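PDB 4TQM: lectin 2 from Agrocybe aegerita, which probably recognises glycans that end in N-acetylglucosamine, holding such sugars at sites spaced around a beta-propeller. Local coordinates for residues V75-A80 with R118-I123; V82-N87 with K98-N103; K266-D271 with G315-A320. The protein carries 1 engineered substitution. All blocks are in the same frame, centred on the assembly; numbering follows the deposited sequence.

Contact 1: V75-A80 with R118-I123; sequences VGFGNA and RYLADI. With NAG (2-acetamido-2-deoxy-beta-D-glucopyranose), chain B; GAL (beta-D-galactopyranose), chain C.
Phe77 and Arg118 run alongside each other, pointing opposite ways, so that the aliphatic part of the arginine, and not its charge, covers the aromatic ring. Arg118 CB stands over the centre of the Phe77 ring, 4.1 Å from the centroid, in a CH-pi contact, and Arg118 CD lies 3.7 Å from Phe77 CD1. The chain then bends at chi3 (-67°), carrying the guanidinium past Phe77 CB to a water, where Arg118 NH1 donates over 3.0 Å to the water oxygen. That water also lies 2.9 Å from Gly78 O, and Phe104 O takes a second bond from NH1. Beside the ring, Val75 and Leu120 meet tip to tip, Val75 CB 3.6 Å from Leu120 CD1, while Leu120 CD2 touches Phe77 CZ. Val60 and Leu62 of strand 60-64, the first strand of Phe77's own blade, extend this apolar layer, and Val82 backs Val75 and Phe77. Just beyond the strand, Asn79 N donates almost straight (177°) to O7 of an N-acetylglucosamine, a bond of 3.0 Å. Two side-chain layers facing across 9.4 Å between strand axes, without shared backbone bonds, are the interface of adjacent blades in a beta-propeller, here ending at a sugar site.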
# COMPACT_ATOMS: atom_id res chain seq x y z
N VAL A 75 -2.68 4.32 -13.77
CA VAL A 75 -2.29 5.71 -13.55
C VAL A 75 -0.78 5.85 -13.42
O VAL A 75 -0.13 5.06 -12.72
CB VAL A 75 -2.95 6.28 -12.27
CG1 VAL A 75 -2.67 7.77 -12.15
CG2 VAL A 75 -4.45 6.03 -12.29
N GLY A 76 -0.21 6.85 -14.09
CA GLY A 76 1.22 7.08 -14.06
C GLY A 76 1.62 8.53 -13.90
O GLY A 76 1.34 9.37 -14.76
N PHE A 77 2.27 8.82 -12.78
CA PHE A 77 2.89 10.11 -12.54
C PHE A 77 4.24 10.13 -13.25
O PHE A 77 5.24 9.61 -12.73
CB PHE A 77 3.10 10.33 -11.04
CG PHE A 77 1.82 10.34 -10.23
CD1 PHE A 77 1.19 11.54 -9.93
CD2 PHE A 77 1.27 9.16 -9.77
CE1 PHE A 77 0.02 11.56 -9.19
CE2 PHE A 77 0.09 9.17 -9.03
CZ PHE A 77 -0.53 10.37 -8.74
N GLY A 78 4.24 10.72 -14.45
CA GLY A 78 5.41 10.76 -15.31
C GLY A 78 6.07 12.13 -15.34
O GLY A 78 6.08 12.84 -14.33
N ASN A 79 6.63 12.50 -16.49
CA ASN A 79 7.39 13.75 -16.58
C ASN A 79 6.54 15.00 -16.75
O ASN A 79 6.60 15.92 -15.92
CB ASN A 79 8.45 13.66 -17.68
CG ASN A 79 9.59 12.73 -17.31
OD1 ASN A 79 9.95 12.60 -16.14
ND2 ASN A 79 10.17 12.07 -18.32
N ALA A 80 5.75 15.05 -17.81
CA ALA A 80 4.99 16.26 -18.12
C ALA A 80 3.66 16.33 -17.38
O ALA A 80 2.94 17.33 -17.47
CB ALA A 80 4.77 16.37 -19.63
N ARG A 118 3.05 10.59 -3.56
CA ARG A 118 1.90 10.81 -4.44
C ARG A 118 0.92 9.63 -4.38
O ARG A 118 1.28 8.49 -4.68
CB ARG A 118 2.36 11.08 -5.88
CG ARG A 118 2.79 12.53 -6.12
CD ARG A 118 3.66 12.66 -7.37
NE ARG A 118 4.94 11.99 -7.20
CZ ARG A 118 5.89 11.93 -8.13
NH1 ARG A 118 5.71 12.52 -9.31
NH2 ARG A 118 7.03 11.29 -7.87
N TYR A 119 -0.31 9.94 -4.00
CA TYR A 119 -1.36 8.94 -3.79
C TYR A 119 -2.60 9.24 -4.63
O TYR A 119 -2.81 10.38 -5.08
CB TYR A 119 -1.78 8.91 -2.33
CG TYR A 119 -0.74 8.44 -1.34
CD1 TYR A 119 0.04 7.32 -1.61
CD2 TYR A 119 -0.54 9.10 -0.14
CE1 TYR A 119 0.99 6.88 -0.71
CE2 TYR A 119 0.41 8.67 0.77
CZ TYR A 119 1.17 7.56 0.48
OH TYR A 119 2.11 7.13 1.39
N LEU A 120 -3.42 8.21 -4.81
CA LEU A 120 -4.74 8.35 -5.42
C LEU A 120 -5.79 7.83 -4.44
O LEU A 120 -5.74 6.67 -4.03
CB LEU A 120 -4.79 7.55 -6.72
CG LEU A 120 -3.79 7.98 -7.79
CD1 LEU A 120 -3.53 6.85 -8.76
CD2 LEU A 120 -4.30 9.21 -8.53
N ALA A 121 -6.72 8.70 -4.06
CA ALA A 121 -7.70 8.34 -3.04
C ALA A 121 -9.02 9.09 -3.22
O ALA A 121 -9.04 10.24 -3.64
CB ALA A 121 -7.14 8.61 -1.65
N ASP A 122 -10.11 8.41 -2.90
CA ASP A 122 -11.44 9.01 -2.94
C ASP A 122 -11.73 9.66 -1.59
O ASP A 122 -12.54 9.16 -0.81
CB ASP A 122 -12.48 7.94 -3.26
CG ASP A 122 -13.88 8.50 -3.41
OD1 ASP A 122 -14.02 9.72 -3.62
OD2 ASP A 122 -14.84 7.71 -3.32
N ILE A 123 -11.06 10.77 -1.31
CA ILE A 123 -11.17 11.43 -0.01
C ILE A 123 -12.50 12.14 0.19
O ILE A 123 -12.87 12.47 1.32
CB ILE A 123 -10.02 12.44 0.21
CG1 ILE A 123 -10.06 13.54 -0.85
CG2 ILE A 123 -8.68 11.73 0.22
CD1 ILE A 123 -9.02 14.62 -0.64
C1 NAG B . 6.47 10.74 -22.35
C2 NAG B . 5.77 9.78 -21.39
C3 NAG B . 5.11 8.64 -22.16
C4 NAG B . 4.21 9.21 -23.25
C5 NAG B . 5.04 10.12 -24.15
C6 NAG B . 4.20 10.73 -25.27
C7 NAG B . 6.84 9.82 -19.22
C8 NAG B . 7.80 9.19 -18.26
N2 NAG B . 6.72 9.26 -20.42
O3 NAG B . 4.35 7.85 -21.27
O4 NAG B . 3.64 8.17 -24.01
O5 NAG B . 5.59 11.17 -23.37
O6 NAG B . 3.22 11.57 -24.70
O7 NAG B . 6.20 10.82 -18.90
C1 GAL C . 10.09 13.89 -22.14
C2 GAL C . 9.05 13.05 -21.41
C3 GAL C . 7.98 12.59 -22.39
C4 GAL C . 7.41 13.79 -23.15
C5 GAL C . 8.54 14.64 -23.73
C6 GAL C . 7.98 15.90 -24.39
O2 GAL C . 9.66 11.94 -20.80
O3 GAL C . 6.95 11.94 -21.68
O4 GAL C . 6.60 14.56 -22.29
O5 GAL C . 9.45 15.01 -22.71
O6 GAL C . 9.05 16.73 -24.82
O HOH W 1 7.20 11.96 -11.84

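Contact 2: V82-N87 with K98-N103. With NAG (2-acetamido-2-deoxy-beta-D-glucopyranose), chain D; NAG (2-acetamido-2-deoxy-beta-D-glucopyranose), chain B.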
# COMPACT_ATOMS: atom_id res chain seq x y z
N VAL A 82 0.32 13.70 -15.29
CA VAL A 82 -0.25 12.40 -14.96
C VAL A 82 -0.97 11.79 -16.17
O VAL A 82 -1.78 12.44 -16.82
CB VAL A 82 -1.23 12.50 -13.78
CG1 VAL A 82 -1.78 11.12 -13.43
CG2 VAL A 82 -0.53 13.12 -12.57
N TYR A 83 -0.65 10.53 -16.46
CA TYR A 83 -1.25 9.79 -17.56
C TYR A 83 -2.21 8.73 -17.04
O TYR A 83 -1.93 8.08 -16.03
CB TYR A 83 -0.17 9.13 -18.41
CG TYR A 83 0.72 10.11 -19.14
CD1 TYR A 83 0.51 10.39 -20.48
CD2 TYR A 83 1.76 10.74 -18.49
CE1 TYR A 83 1.31 11.29 -21.15
CE2 TYR A 83 2.58 11.64 -19.15
CZ TYR A 83 2.35 11.91 -20.48
OH TYR A 83 3.16 12.80 -21.15
N VAL A 84 -3.32 8.54 -17.74
CA VAL A 84 -4.32 7.56 -17.34
C VAL A 84 -4.76 6.70 -18.53
O VAL A 84 -5.24 7.22 -19.53
CB VAL A 84 -5.56 8.22 -16.72
CG1 VAL A 84 -6.59 7.17 -16.31
CG2 VAL A 84 -5.18 9.09 -15.52
N SER A 85 -4.57 5.39 -18.41
CA SER A 85 -5.15 4.42 -19.33
C SER A 85 -6.37 3.80 -18.69
O SER A 85 -6.26 2.93 -17.81
CB SER A 85 -4.13 3.33 -19.69
OG SER A 85 -3.23 3.77 -20.69
N VAL A 86 -7.55 4.26 -19.11
CA VAL A 86 -8.81 3.82 -18.53
C VAL A 86 -9.09 2.35 -18.82
O VAL A 86 -8.80 1.85 -19.91
CB VAL A 86 -9.98 4.69 -19.05
CG1 VAL A 86 -11.32 4.21 -18.50
CG2 VAL A 86 -9.76 6.15 -18.68
N ASN A 87 -9.61 1.65 -17.82
CA ASN A 87 -10.11 0.30 -18.00
C ASN A 87 -11.39 0.36 -18.83
O ASN A 87 -12.43 0.79 -18.33
CB ASN A 87 -10.39 -0.32 -16.63
CG ASN A 87 -10.68 -1.81 -16.70
OD1 ASN A 87 -11.25 -2.31 -17.66
ND2 ASN A 87 -10.27 -2.53 -15.66
N LYS A 98 -4.19 9.06 -21.70
CA LYS A 98 -4.41 10.49 -21.80
C LYS A 98 -3.73 11.20 -20.63
O LYS A 98 -3.75 10.69 -19.50
CB LYS A 98 -5.91 10.81 -21.79
CG LYS A 98 -6.58 10.68 -23.16
CD LYS A 98 -8.08 10.42 -23.04
CE LYS A 98 -8.73 11.28 -21.96
NZ LYS A 98 -8.64 12.74 -22.24
N MET A 99 -3.12 12.35 -20.89
CA MET A 99 -2.60 13.16 -19.80
C MET A 99 -3.72 14.00 -19.22
O MET A 99 -4.25 14.89 -19.88
CB MET A 99 -1.46 14.09 -20.24
CG MET A 99 -1.08 15.06 -19.13
SD MET A 99 0.17 16.27 -19.58
CE MET A 99 1.52 15.17 -19.95
N VAL A 100 -4.06 13.72 -17.97
CA VAL A 100 -5.24 14.32 -17.36
C VAL A 100 -4.92 15.61 -16.61
O VAL A 100 -5.80 16.43 -16.35
CB VAL A 100 -5.96 13.33 -16.43
CG1 VAL A 100 -6.48 12.15 -17.25
CG2 VAL A 100 -5.02 12.84 -15.33
N ILE A 101 -3.64 15.80 -16.27
CA ILE A 101 -3.22 17.02 -15.59
C ILE A 101 -1.71 17.25 -15.74
O ILE A 101 -0.91 16.32 -15.62
CB ILE A 101 -3.62 17.00 -14.09
CG1 ILE A 101 -3.25 18.32 -13.40
CG2 ILE A 101 -2.99 15.82 -13.36
CD1 ILE A 101 -3.60 18.36 -11.93
N ALA A 102 -1.34 18.49 -16.03
CA ALA A 102 0.07 18.87 -16.15
C ALA A 102 0.65 19.28 -14.80
O ALA A 102 1.12 20.41 -14.62
CB ALA A 102 0.23 20.00 -17.16
N ASN A 103 0.62 18.35 -13.84
CA ASN A 103 1.24 18.57 -12.53
C ASN A 103 1.56 17.23 -11.88
O ASN A 103 1.33 16.18 -12.49
CB ASN A 103 0.32 19.42 -11.64
CG ASN A 103 1.09 20.25 -10.62
OD1 ASN A 103 2.06 19.78 -10.02
ND2 ASN A 103 0.67 21.49 -10.43
C1 NAG D . 5.18 23.42 -6.42
C2 NAG D . 4.48 22.06 -6.44
C3 NAG D . 3.53 22.02 -7.64
C4 NAG D . 2.56 23.19 -7.55
C5 NAG D . 3.32 24.51 -7.44
C6 NAG D . 2.34 25.66 -7.24
C7 NAG D . 5.81 20.30 -5.41
C8 NAG D . 6.78 19.17 -5.63
N2 NAG D . 5.46 20.99 -6.49
O3 NAG D . 2.82 20.80 -7.66
O4 NAG D . 1.71 23.21 -8.68
O5 NAG D . 4.24 24.48 -6.37
O6 NAG D . 3.05 26.87 -7.09
O7 NAG D . 5.40 20.55 -4.28
C1 NAG B . 6.47 10.74 -22.35
C2 NAG B . 5.77 9.78 -21.39
C3 NAG B . 5.11 8.64 -22.16
C4 NAG B . 4.21 9.21 -23.25
C5 NAG B . 5.04 10.12 -24.15
C6 NAG B . 4.20 10.73 -25.27
C7 NAG B . 6.84 9.82 -19.22
C8 NAG B . 7.80 9.19 -18.26
N2 NAG B . 6.72 9.26 -20.42
O3 NAG B . 4.35 7.85 -21.27
O4 NAG B . 3.64 8.17 -24.01
O5 NAG B . 5.59 11.17 -23.37
O6 NAG B . 3.22 11.57 -24.70
O7 NAG B . 6.20 10.82 -18.90
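Met99 runs extended through chi1 and chi2, then folds at chi3 (-62°), and this late bend brings its methyl group back onto Tyr83. The tyrosine ring, swung beside its own backbone N (chi1 -66°), packs against the methionine: Met99 CB sits over one face, offset toward the rim, while Met99 CE closes tightly on the phenol end, 3.1 Å from Tyr83 OH. The sulfur takes an oblique Met-aromatic position, Met99 SD being 5.4 Å from the centroid of the Tyr83 ring. An N-acetylglucosamine approaches obliquely from the other side of the ring plane, its ring oxygen O5 3.7 Å from Tyr83 OH, so the tyrosine lies between Met99 and the sugar.

Tyr83 and Met99 form a non-hydrogen-bonded antiparallel pair in the two outer strands of a four-stranded propeller blade. Bonds in both directions tie Val84 to Lys98 next to it, the shorter joining Val84 N to Lys98 O over 2.8 Å. Further along, Val82 grips two consecutive residues, taking Val100 N on its carbonyl oxygen and giving its own N-H to Ile101 O.

On the face opposite Tyr83, Val82 and Val84 hold an apolar patch. Val84 CG2 meets Val100 CG1 at 3.7 Å, the two side chains crossing at about a right angle, whereas Val82 and Ile101 lie side by side through their CG2 methyls. Past the strand end, Asn103 uses both ends of its amide on a second N-acetylglucosamine. Asn103 ND2 donates to the sugar's O4 at 2.7 Å, nearly straight at 172°. Asn103 OD1 receives the sugar's O3 hydroxyl over 2.7 Å and also a weak bond from Trp111 NE1, an indole that itself binds this sugar.

Contact 3: K266-D271 with G315-A320; sequences KLVIND and GTFQSA. With NAG (2-acetamido-2-deoxy-beta-D-glucopyranose), chain F.
Two waters grip the carbonyl oxygen of Val268, and both lead across to the backbone of Phe317. The shorter of these bonds spans 2.8 Å from Val268 O to a water that also donates to Phe317 O. The second water donates to Val268 O and accepts the Phe317 N-H, the nitrogen lying 2.8 Å from the water oxygen. Solvent thus takes the place of direct backbone pairing between the outermost strand of one propeller blade and the loop that leads into the outermost strand of the next.

Beside this water-linked backbone the contact turns apolar. Ile269 CG1, held beside its own backbone N (chi1 -59°), packs 3.5 Å from Phe317 CB. From there Ile269 CD1 extends over a face of the Phe317 ring, 4.1 Å from the centroid and 28° off the normal, as a CH-pi contact. Val268 approaches the same ring obliquely, Val268 CG2 being 3.6 Å from Phe317 CD2. A classic beta bulge, in which Val268 and Ile269 both face Cys251, probably helps these consecutive residues reach Phe317 together; Val298 of the next blade also touches Ile269 and Phe317.

Farther on, Ala320 CB rests against Asp271 CB, behind a carboxylate that holds N-acetylglucosamine. The sugar's O3 hydroxyl donates to Asp271 OD1 over 2.6 Å, and its O4 hydroxyl to Asp271 OD2 over 2.8 Å. Trp278 NE1 adds a weak bond to OD1 and also binds the sugar. Because each carboxylate oxygen accepts from a different hydroxyl, the side chain is probably ionised and suited to reading two neighbouring hydroxyls at once.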
# COMPACT_ATOMS: atom_id res chain seq x y z
N LYS A 266 0.57 -0.37 23.67
CA LYS A 266 0.71 -1.63 24.39
C LYS A 266 1.41 -2.70 23.56
O LYS A 266 1.18 -2.81 22.35
CB LYS A 266 -0.67 -2.14 24.82
CG LYS A 266 -1.50 -1.13 25.60
CD LYS A 266 -2.87 -1.70 25.95
CE LYS A 266 -3.78 -0.64 26.54
NZ LYS A 266 -5.14 -1.19 26.82
N LEU A 267 2.25 -3.50 24.22
CA LEU A 267 2.92 -4.62 23.57
C LEU A 267 1.98 -5.82 23.50
O LEU A 267 1.64 -6.41 24.53
CB LEU A 267 4.20 -4.99 24.34
CG LEU A 267 5.06 -6.11 23.76
CD1 LEU A 267 5.57 -5.74 22.38
CD2 LEU A 267 6.23 -6.41 24.68
N VAL A 268 1.57 -6.18 22.29
CA VAL A 268 0.54 -7.20 22.11
C VAL A 268 1.08 -8.53 21.57
O VAL A 268 0.46 -9.58 21.75
CB VAL A 268 -0.57 -6.71 21.17
CG1 VAL A 268 -1.30 -5.53 21.79
CG2 VAL A 268 0.02 -6.33 19.82
N ILE A 269 2.23 -8.48 20.90
CA ILE A 269 2.87 -9.67 20.36
C ILE A 269 4.36 -9.63 20.67
O ILE A 269 5.03 -8.65 20.33
CB ILE A 269 2.70 -9.75 18.83
CG1 ILE A 269 1.22 -9.79 18.46
CG2 ILE A 269 3.43 -10.98 18.28
CD1 ILE A 269 0.96 -9.46 17.01
N ASN A 270 4.87 -10.68 21.29
CA ASN A 270 6.29 -10.74 21.62
C ASN A 270 7.11 -11.33 20.48
O ASN A 270 7.91 -12.25 20.69
CB ASN A 270 6.52 -11.51 22.91
CG ASN A 270 5.78 -10.90 24.09
OD1 ASN A 270 6.24 -9.93 24.69
ND2 ASN A 270 4.63 -11.47 24.42
N ASP A 271 6.91 -10.81 19.28
CA ASP A 271 7.59 -11.31 18.09
C ASP A 271 7.50 -10.30 16.96
O ASP A 271 6.94 -9.21 17.13
CB ASP A 271 6.98 -12.65 17.66
CG ASP A 271 8.01 -13.60 17.09
OD1 ASP A 271 8.95 -13.14 16.41
OD2 ASP A 271 7.88 -14.83 17.32
N GLY A 315 -8.16 -6.20 19.17
CA GLY A 315 -6.87 -5.53 19.17
C GLY A 315 -5.86 -6.22 20.08
O GLY A 315 -4.74 -5.73 20.25
N THR A 316 -6.27 -7.33 20.67
CA THR A 316 -5.34 -8.20 21.39
C THR A 316 -5.02 -9.40 20.50
O THR A 316 -5.85 -9.80 19.68
CB THR A 316 -5.89 -8.68 22.74
OG1 THR A 316 -7.04 -9.52 22.53
CG2 THR A 316 -6.28 -7.50 23.62
N PHE A 317 -3.83 -9.96 20.65
CA PHE A 317 -3.35 -10.98 19.72
C PHE A 317 -2.88 -12.26 20.41
O PHE A 317 -2.42 -12.24 21.55
CB PHE A 317 -2.20 -10.41 18.88
CG PHE A 317 -2.63 -9.37 17.89
CD1 PHE A 317 -2.96 -9.73 16.59
CD2 PHE A 317 -2.70 -8.03 18.25
CE1 PHE A 317 -3.36 -8.77 15.67
CE2 PHE A 317 -3.10 -7.07 17.33
CZ PHE A 317 -3.43 -7.44 16.04
N GLN A 318 -3.00 -13.37 19.69
CA GLN A 318 -2.39 -14.61 20.14
C GLN A 318 -0.94 -14.64 19.68
O GLN A 318 -0.55 -13.85 18.82
CB GLN A 318 -3.17 -15.83 19.62
CG GLN A 318 -4.40 -16.15 20.46
CD GLN A 318 -4.06 -16.28 21.94
OE1 GLN A 318 -4.27 -15.34 22.72
NE2 GLN A 318 -3.53 -17.43 22.33
N SER A 319 -0.14 -15.53 20.26
CA SER A 319 1.28 -15.58 19.95
C SER A 319 1.53 -15.99 18.50
O SER A 319 0.74 -16.72 17.91
CB SER A 319 2.01 -16.52 20.91
OG SER A 319 1.48 -17.83 20.84
N ALA A 320 2.63 -15.49 17.94
CA ALA A 320 3.00 -15.79 16.57
C ALA A 320 3.48 -17.24 16.42
O ALA A 320 4.13 -17.78 17.30
CB ALA A 320 4.08 -14.83 16.10
C1 NAG F . 13.11 -17.17 14.35
C2 NAG F . 12.09 -16.09 13.99
C3 NAG F . 11.30 -15.66 15.22
C4 NAG F . 10.68 -16.89 15.88
C5 NAG F . 11.73 -17.97 16.13
C6 NAG F . 11.06 -19.23 16.66
C7 NAG F . 12.61 -14.75 12.05
C8 NAG F . 13.05 -13.42 11.52
N2 NAG F . 12.74 -14.96 13.36
O3 NAG F . 10.29 -14.76 14.84
O4 NAG F . 10.07 -16.54 17.10
O5 NAG F . 12.45 -18.27 14.94
O6 NAG F . 12.03 -20.21 16.95
O7 NAG F . 12.16 -15.61 11.28
O HOH W 2 -2.32 -9.41 22.92
O HOH W 3 0.36 -12.36 22.21

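In the fold
Contacts 1 and 2 share one blade and touch directly: strands 73-77 and 82-85 are neighbours in its sheet, Phe77 CD1 packs on Val82 CG2, and both contacts reach the same N-acetylglucosamine. Contact 1 is wholly buried and joins that blade to the next mainly through apolar side chains and the aliphatic part of Arg118, with one water joining the arginine to the backbone. Contact 2 lies farther out, within the blade, and relies on direct backbone bonds. Contact 3 sits across the chain's centre, about 36 Å from contact 1 between centres; like contact 1 it joins successive blades, but at the partly exposed rim, where water links the backbones. Asn103 and Asp271 hold equivalent sugar hydroxyls, O3 and O4, in different blades.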